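Local coordinates for protein endoglucanase E-5 (Thermobifida fusca, PDB 2CKS) that hydrolyses internal beta-1,4-glucosidic linkages in cellulose, lichenin and cereal beta-D-glucans through its family 5 glycoside hydrolase catalytic domain, at residues S46-L51 with D58-S63; Q84-A89 with V96-H101. All blocks are in the same frame, centred on the assembly; numbering follows the deposited sequence.

Interaction 1: residues S46-L51 with D58-S63; sequences SSLDAL and DIIRLS. With ZN (zinc ion), chain D.
Ile60 sends its CD1 methyl from the strand between two leucines of helix 45-54, and the two closest contacts of these segments both fall on that methyl. Leu48 CD2 lies 3.7 Å from Ile60 CD1, and Leu51 CD2 stands equally close to Ile60 CD1. The backbones keep well apart: the nearest CA atoms, those of Leu51 and Ile60, are 8.6 Å from each other, and side-chain length bridges the gap. Ile60 spans its share by extension, with CG1 trans to the backbone N (chi1 -176°) and CD1 carried on in nearly the same zigzag. The leucines set out differently. The CB of Leu51 already points at the strand; Leu48 starts out along the flank of the helix, with CG opposite the carbonyl carbon (chi1 -65°), and comes within range at its branch end. Leu48 meets the isoleucine at about a right angle, while Leu51 runs aslant to it and brings CD2 near CG1 as well. From helix 75-90, Met88 packs on Leu48 and Ala89 on Ile60. On the outer side of the helix, Asp49 OD1 binds at 2.0 Å a zinc ion that Asp45 also binds, and Asp49 OD2 forms a salt bridge with Arg92. On the other side of the strand Arg61 reaches into the barrel, forming salt bridges with Glu135 and Glu231, the latter the probable nucleophile. Such a seam, helix leucines packed on an outward-facing strand residue, is typical of the shell between helices and barrel in a TIM-barrel glycosidase.

Interaction 2: residues Q84-A89 with V96-H101; sequences QLIDMA and VIVDWH
Ala89 CB and Val96 CG2 press together at 3.2 Å, closer than two methyl carbons usually come, and this is the tight end of the contact. Both residues direct CB at the opposing segment, and the short axes come within 9.4 Å of each other and run nearly antiparallel, at 165°. About one helical turn earlier Ile86 takes over, more loosely. Its CG1 is 4.2 Å from Val96 CG1, while its CD1 reaches Val98 CG2 at 3.8 Å. With CG1 trans to the carbonyl carbon (chi1 -71°), the ethyl branch of Ile86 is carried along the strand to the second valine, which it crosses at about a right angle. The two valines alternate with Ile97, whose side chain turns to the other face of the strand, toward the barrel interior.

The outer side of the helix is different. It faces solvent at Gln84, whose OE1 is hydrogen-bonded to Arg81; Asp87 points away from the strand and pairs with Lys129 in a salt bridge, and the sulfur end of Met88 leads off from the contact. Farther along the strand, beyond the helix contact, the chemistry becomes polar. His101 ND1 donates to Asp99 OD1 at 2.6 Å, arriving on the syn side and lying close to both the carboxylate and the imidazole planes. Ser63 also bonds to Asp99 OD1, so two partners grip that oxygen and should limit rotation of the carboxylate. Across the helix-strand interface itself the cohesion is purely apolar: the two segments hold together by van der Waals contact, which makes no directional demand, while side-chain polar bonds lie on the outer helix face and farther along the strand.

How the interactions relate
Interactions 1 and 2 are both buried, about 9 Å apart between centres, and belong to the same shell of helices around the parallel barrel. Each sets a helix on the strand that follows it, and the two strands are neighbours: Leu62 N probably bonds to Ile97 O at 2.8 Å. Helix 75-90 joins those strands in a beta-alpha-beta crossover and also borders interaction 1. Both are aliphatic, but 46-51 with 58-63 depends on long side chains spanning a wide gap, whereas 84-89 with 96-101 includes a close alanine-valine contact. The outer helix faces carry the Asp49 zinc site and the Asp87-Lys129 salt bridge; the barrel interior holds the salt bridges of Arg61 and the Asp99-His101 hydrogen bond.

Interaction 1: residues S46-L51 with D58-S63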
loop_
_atom_site.group_PDB
_atom_site.type_symbol
_atom_site.label_atom_id
_atom_site.label_comp_id
_atom_site.label_asym_id
_atom_site.label_seq_id
_atom_site.Cartn_x
_atom_site.Cartn_y
_atom_site.Cartn_z
ATOM N N SER A 46 10.099 0.543 -18.829
ATOM C CA SER A 46 9.142 1.417 -19.492
ATOM C C SER A 46 7.910 1.768 -18.638
ATOM O O SER A 46 7.526 2.936 -18.545
ATOM C CB SER A 46 8.701 0.799 -20.813
ATOM O OG SER A 46 7.946 1.724 -21.553
ATOM N N SER A 47 7.284 0.769 -18.024
ATOM C CA SER A 47 6.055 1.022 -17.264
ATOM C C SER A 47 6.319 1.801 -15.987
ATOM O O SER A 47 5.493 2.616 -15.570
ATOM C CB SER A 47 5.308 -0.276 -16.940
ATOM O OG SER A 47 5.946 -1.006 -15.914
ATOM N N LEU A 48 7.467 1.556 -15.362
ATOM C CA LEU A 48 7.827 2.261 -14.130
ATOM C C LEU A 48 8.291 3.689 -14.427
ATOM O O LEU A 48 7.981 4.611 -13.675
ATOM C CB LEU A 48 8.877 1.478 -13.330
ATOM C CG LEU A 48 8.367 0.131 -12.801
ATOM C CD1 LEU A 48 9.456 -0.589 -12.048
ATOM C CD2 LEU A 48 7.135 0.287 -11.924
ATOM N N ASP A 49 8.985 3.899 -15.546
ATOM C CA ASP A 49 9.313 5.253 -15.965
ATOM C C ASP A 49 8.032 6.046 -16.183
ATOM O O ASP A 49 7.938 7.189 -15.785
ATOM C CB ASP A 49 10.120 5.267 -17.264
ATOM C CG ASP A 49 11.562 4.845 -17.078
ATOM O OD1 ASP A 49 12.296 4.850 -18.099
ATOM O OD2 ASP A 49 12.047 4.502 -15.985
ATOM N N ALA A 50 7.036 5.430 -16.808
ATOM C CA ALA A 50 5.766 6.101 -17.048
ATOM C C ALA A 50 5.107 6.489 -15.723
ATOM O O ALA A 50 4.642 7.614 -15.554
ATOM C CB ALA A 50 4.854 5.201 -17.846
ATOM N N LEU A 51 5.082 5.559 -14.775
ATOM C CA LEU A 51 4.457 5.821 -13.491
ATOM C C LEU A 51 5.109 7.016 -12.786
ATOM O O LEU A 51 4.414 7.849 -12.203
ATOM C CB LEU A 51 4.531 4.575 -12.604
ATOM C CG LEU A 51 3.927 4.690 -11.203
ATOM C CD1 LEU A 51 2.447 5.010 -11.295
ATOM C CD2 LEU A 51 4.179 3.405 -10.420
ATOM N N ASP A 58 3.971 9.644 -6.456
ATOM C CA ASP A 58 4.945 9.830 -5.377
ATOM C C ASP A 58 5.521 8.521 -4.848
ATOM O O ASP A 58 6.606 8.490 -4.275
ATOM C CB ASP A 58 4.283 10.508 -4.180
ATOM C CG ASP A 58 3.752 11.871 -4.492
ATOM O OD1 ASP A 58 4.526 12.680 -5.046
ATOM O OD2 ASP A 58 2.578 12.227 -4.216
ATOM N N ILE A 59 4.758 7.446 -5.017
ATOM C CA ILE A 59 4.979 6.220 -4.268
ATOM C C ILE A 59 4.424 5.029 -5.051
ATOM O O ILE A 59 3.439 5.154 -5.794
ATOM C CB ILE A 59 4.305 6.385 -2.873
ATOM C CG1 ILE A 59 4.589 5.215 -1.933
ATOM C CG2 ILE A 59 2.813 6.598 -2.997
ATOM C CD1 ILE A 59 4.351 5.584 -0.468
ATOM N N ILE A 60 5.086 3.892 -4.896
ATOM C CA ILE A 60 4.648 2.626 -5.468
ATOM C C ILE A 60 4.630 1.600 -4.346
ATOM O O ILE A 60 5.569 1.507 -3.553
ATOM C CB ILE A 60 5.566 2.163 -6.634
ATOM C CG1 ILE A 60 5.009 0.881 -7.279
ATOM C CG2 ILE A 60 6.997 1.949 -6.188
ATOM C CD1 ILE A 60 5.662 0.504 -8.567
ATOM N N ARG A 61 3.551 0.843 -4.280
ATOM C CA ARG A 61 3.452 -0.269 -3.358
ATOM C C ARG A 61 3.727 -1.554 -4.125
ATOM O O ARG A 61 3.075 -1.842 -5.135
ATOM C CB ARG A 61 2.069 -0.277 -2.746
ATOM C CG ARG A 61 1.736 -1.460 -1.869
ATOM C CD ARG A 61 0.319 -1.328 -1.477
ATOM N NE ARG A 61 -0.209 -2.217 -0.467
ATOM C CZ ARG A 61 -1.242 -3.035 -0.657
ATOM N NH1 ARG A 61 -1.801 -3.211 -1.849
ATOM N NH2 ARG A 61 -1.709 -3.709 0.364
ATOM N N LEU A 62 4.716 -2.307 -3.651
ATOM C CA LEU A 62 5.112 -3.569 -4.256
ATOM C C LEU A 62 4.416 -4.722 -3.538
ATOM O O LEU A 62 4.785 -5.083 -2.422
ATOM C CB LEU A 62 6.632 -3.719 -4.171
ATOM C CG LEU A 62 7.442 -2.569 -4.773
ATOM C CD1 LEU A 62 8.924 -2.752 -4.469
ATOM C CD2 LEU A 62 7.211 -2.453 -6.264
ATOM N N SER A 63 3.394 -5.287 -4.172
ATOM C CA SER A 63 2.529 -6.256 -3.528
ATOM C C SER A 63 3.030 -7.659 -3.802
ATOM O O SER A 63 2.987 -8.134 -4.933
ATOM C CB SER A 63 1.085 -6.095 -4.001
ATOM O OG SER A 63 0.566 -4.843 -3.570
HETATM ZN ZN ZN D . 14.071 3.992 -17.986
#

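Interaction 2: residues Q84-A89 with V96-H101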
loop_
_atom_site.group_PDB
_atom_site.type_symbol
_atom_site.label_atom_id
_atom_site.label_comp_id
_atom_site.label_asym_id
_atom_site.label_seq_id
_atom_site.Cartn_x
_atom_site.Cartn_y
_atom_site.Cartn_z
ATOM N N GLN A 84 15.278 -5.942 -6.431
ATOM C CA GLN A 84 15.401 -5.293 -7.720
ATOM C C GLN A 84 14.355 -4.200 -7.889
ATOM O O GLN A 84 14.674 -3.112 -8.342
ATOM C CB GLN A 84 15.272 -6.323 -8.833
ATOM C CG GLN A 84 15.534 -5.790 -10.211
ATOM C CD GLN A 84 15.525 -6.911 -11.217
ATOM O OE1 GLN A 84 14.531 -7.628 -11.335
ATOM N NE2 GLN A 84 16.644 -7.107 -11.903
ATOM N N LEU A 85 13.115 -4.476 -7.489
ATOM C CA LEU A 85 12.046 -3.499 -7.650
ATOM C C LEU A 85 12.217 -2.315 -6.695
ATOM O O LEU A 85 11.904 -1.193 -7.043
ATOM C CB LEU A 85 10.681 -4.153 -7.464
ATOM C CG LEU A 85 10.235 -5.087 -8.602
ATOM C CD1 LEU A 85 9.066 -5.948 -8.124
ATOM C CD2 LEU A 85 9.861 -4.303 -9.839
ATOM N N ILE A 86 12.722 -2.560 -5.493
ATOM C CA ILE A 86 12.988 -1.472 -4.554
ATOM C C ILE A 86 14.036 -0.531 -5.133
ATOM O O ILE A 86 13.888 0.683 -5.064
ATOM C CB ILE A 86 13.441 -2.020 -3.182
ATOM C CG1 ILE A 86 12.260 -2.679 -2.465
ATOM C CG2 ILE A 86 14.006 -0.900 -2.286
ATOM C CD1 ILE A 86 12.681 -3.614 -1.363
ATOM N N ASP A 87 15.101 -1.097 -5.691
ATOM C CA ASP A 87 16.147 -0.298 -6.326
ATOM C C ASP A 87 15.620 0.451 -7.550
ATOM O O ASP A 87 15.950 1.608 -7.750
ATOM C CB ASP A 87 17.338 -1.171 -6.730
ATOM C CG ASP A 87 18.113 -1.687 -5.537
ATOM O OD1 ASP A 87 17.929 -1.145 -4.423
ATOM O OD2 ASP A 87 18.929 -2.640 -5.619
ATOM N N MET A 88 14.784 -0.201 -8.352
ATOM C CA MET A 88 14.234 0.431 -9.546
ATOM C C MET A 88 13.357 1.617 -9.169
ATOM O O MET A 88 13.443 2.680 -9.771
ATOM C CB MET A 88 13.422 -0.570 -10.369
ATOM C CG MET A 88 14.263 -1.545 -11.126
ATOM S SD MET A 88 13.280 -2.690 -12.093
ATOM C CE MET A 88 12.882 -1.672 -13.536
ATOM N N ALA A 89 12.520 1.440 -8.158
ATOM C CA ALA A 89 11.648 2.522 -7.717
ATOM C C ALA A 89 12.474 3.693 -7.214
ATOM O O ALA A 89 12.188 4.843 -7.519
ATOM C CB ALA A 89 10.727 2.046 -6.657
ATOM N N VAL A 96 8.646 3.755 -1.741
ATOM C CA VAL A 96 8.277 2.369 -1.967
ATOM C C VAL A 96 7.659 1.798 -0.718
ATOM O O VAL A 96 8.224 1.951 0.366
ATOM C CB VAL A 96 9.492 1.511 -2.300
ATOM C CG1 VAL A 96 9.049 0.076 -2.599
ATOM C CG2 VAL A 96 10.212 2.079 -3.471
ATOM N N ILE A 97 6.507 1.152 -0.860
ATOM C CA ILE A 97 5.947 0.350 0.214
ATOM C C ILE A 97 6.205 -1.107 -0.100
ATOM O O ILE A 97 5.810 -1.590 -1.156
ATOM C CB ILE A 97 4.443 0.570 0.346
ATOM C CG1 ILE A 97 4.157 2.040 0.617
ATOM C CG2 ILE A 97 3.876 -0.342 1.439
ATOM C CD1 ILE A 97 2.695 2.388 0.629
ATOM N N VAL A 98 6.867 -1.805 0.817
ATOM C CA VAL A 98 7.092 -3.233 0.684
ATOM C C VAL A 98 5.921 -3.926 1.356
ATOM O O VAL A 98 5.780 -3.871 2.580
ATOM C CB VAL A 98 8.408 -3.640 1.336
ATOM C CG1 VAL A 98 8.627 -5.153 1.241
ATOM C CG2 VAL A 98 9.562 -2.863 0.693
ATOM N N ASP A 99 5.076 -4.549 0.542
ATOM C CA ASP A 99 3.802 -5.096 0.989
ATOM C C ASP A 99 3.858 -6.620 1.103
ATOM O O ASP A 99 3.870 -7.345 0.115
ATOM C CB ASP A 99 2.685 -4.640 0.051
ATOM C CG ASP A 99 1.409 -5.431 0.214
ATOM O OD1 ASP A 99 0.669 -5.536 -0.785
ATOM O OD2 ASP A 99 1.052 -5.961 1.289
ATOM N N TRP A 100 3.916 -7.072 2.347
ATOM C CA TRP A 100 3.767 -8.475 2.719
ATOM C C TRP A 100 2.290 -8.826 2.588
ATOM O O TRP A 100 1.496 -8.614 3.501
ATOM C CB TRP A 100 4.288 -8.633 4.148
ATOM C CG TRP A 100 4.383 -10.037 4.621
ATOM C CD1 TRP A 100 3.564 -10.661 5.508
ATOM C CD2 TRP A 100 5.365 -10.995 4.239
ATOM N NE1 TRP A 100 3.982 -11.954 5.717
ATOM C CE2 TRP A 100 5.085 -12.185 4.937
ATOM C CE3 TRP A 100 6.464 -10.970 3.374
ATOM C CZ2 TRP A 100 5.857 -13.330 4.787
ATOM C CZ3 TRP A 100 7.227 -12.095 3.231
ATOM C CH2 TRP A 100 6.928 -13.265 3.932
ATOM N N HIS A 101 1.921 -9.344 1.421
ATOM C CA HIS A 101 0.537 -9.333 0.973
ATOM C C HIS A 101 -0.222 -10.579 1.389
ATOM O O HIS A 101 -0.613 -11.405 0.562
ATOM C CB HIS A 101 0.459 -9.107 -0.540
ATOM C CG HIS A 101 -0.874 -8.635 -1.009
ATOM N ND1 HIS A 101 -1.216 -7.300 -1.063
ATOM C CD2 HIS A 101 -1.954 -9.321 -1.457
ATOM C CE1 HIS A 101 -2.448 -7.186 -1.526
ATOM N NE2 HIS A 101 -2.917 -8.396 -1.780
#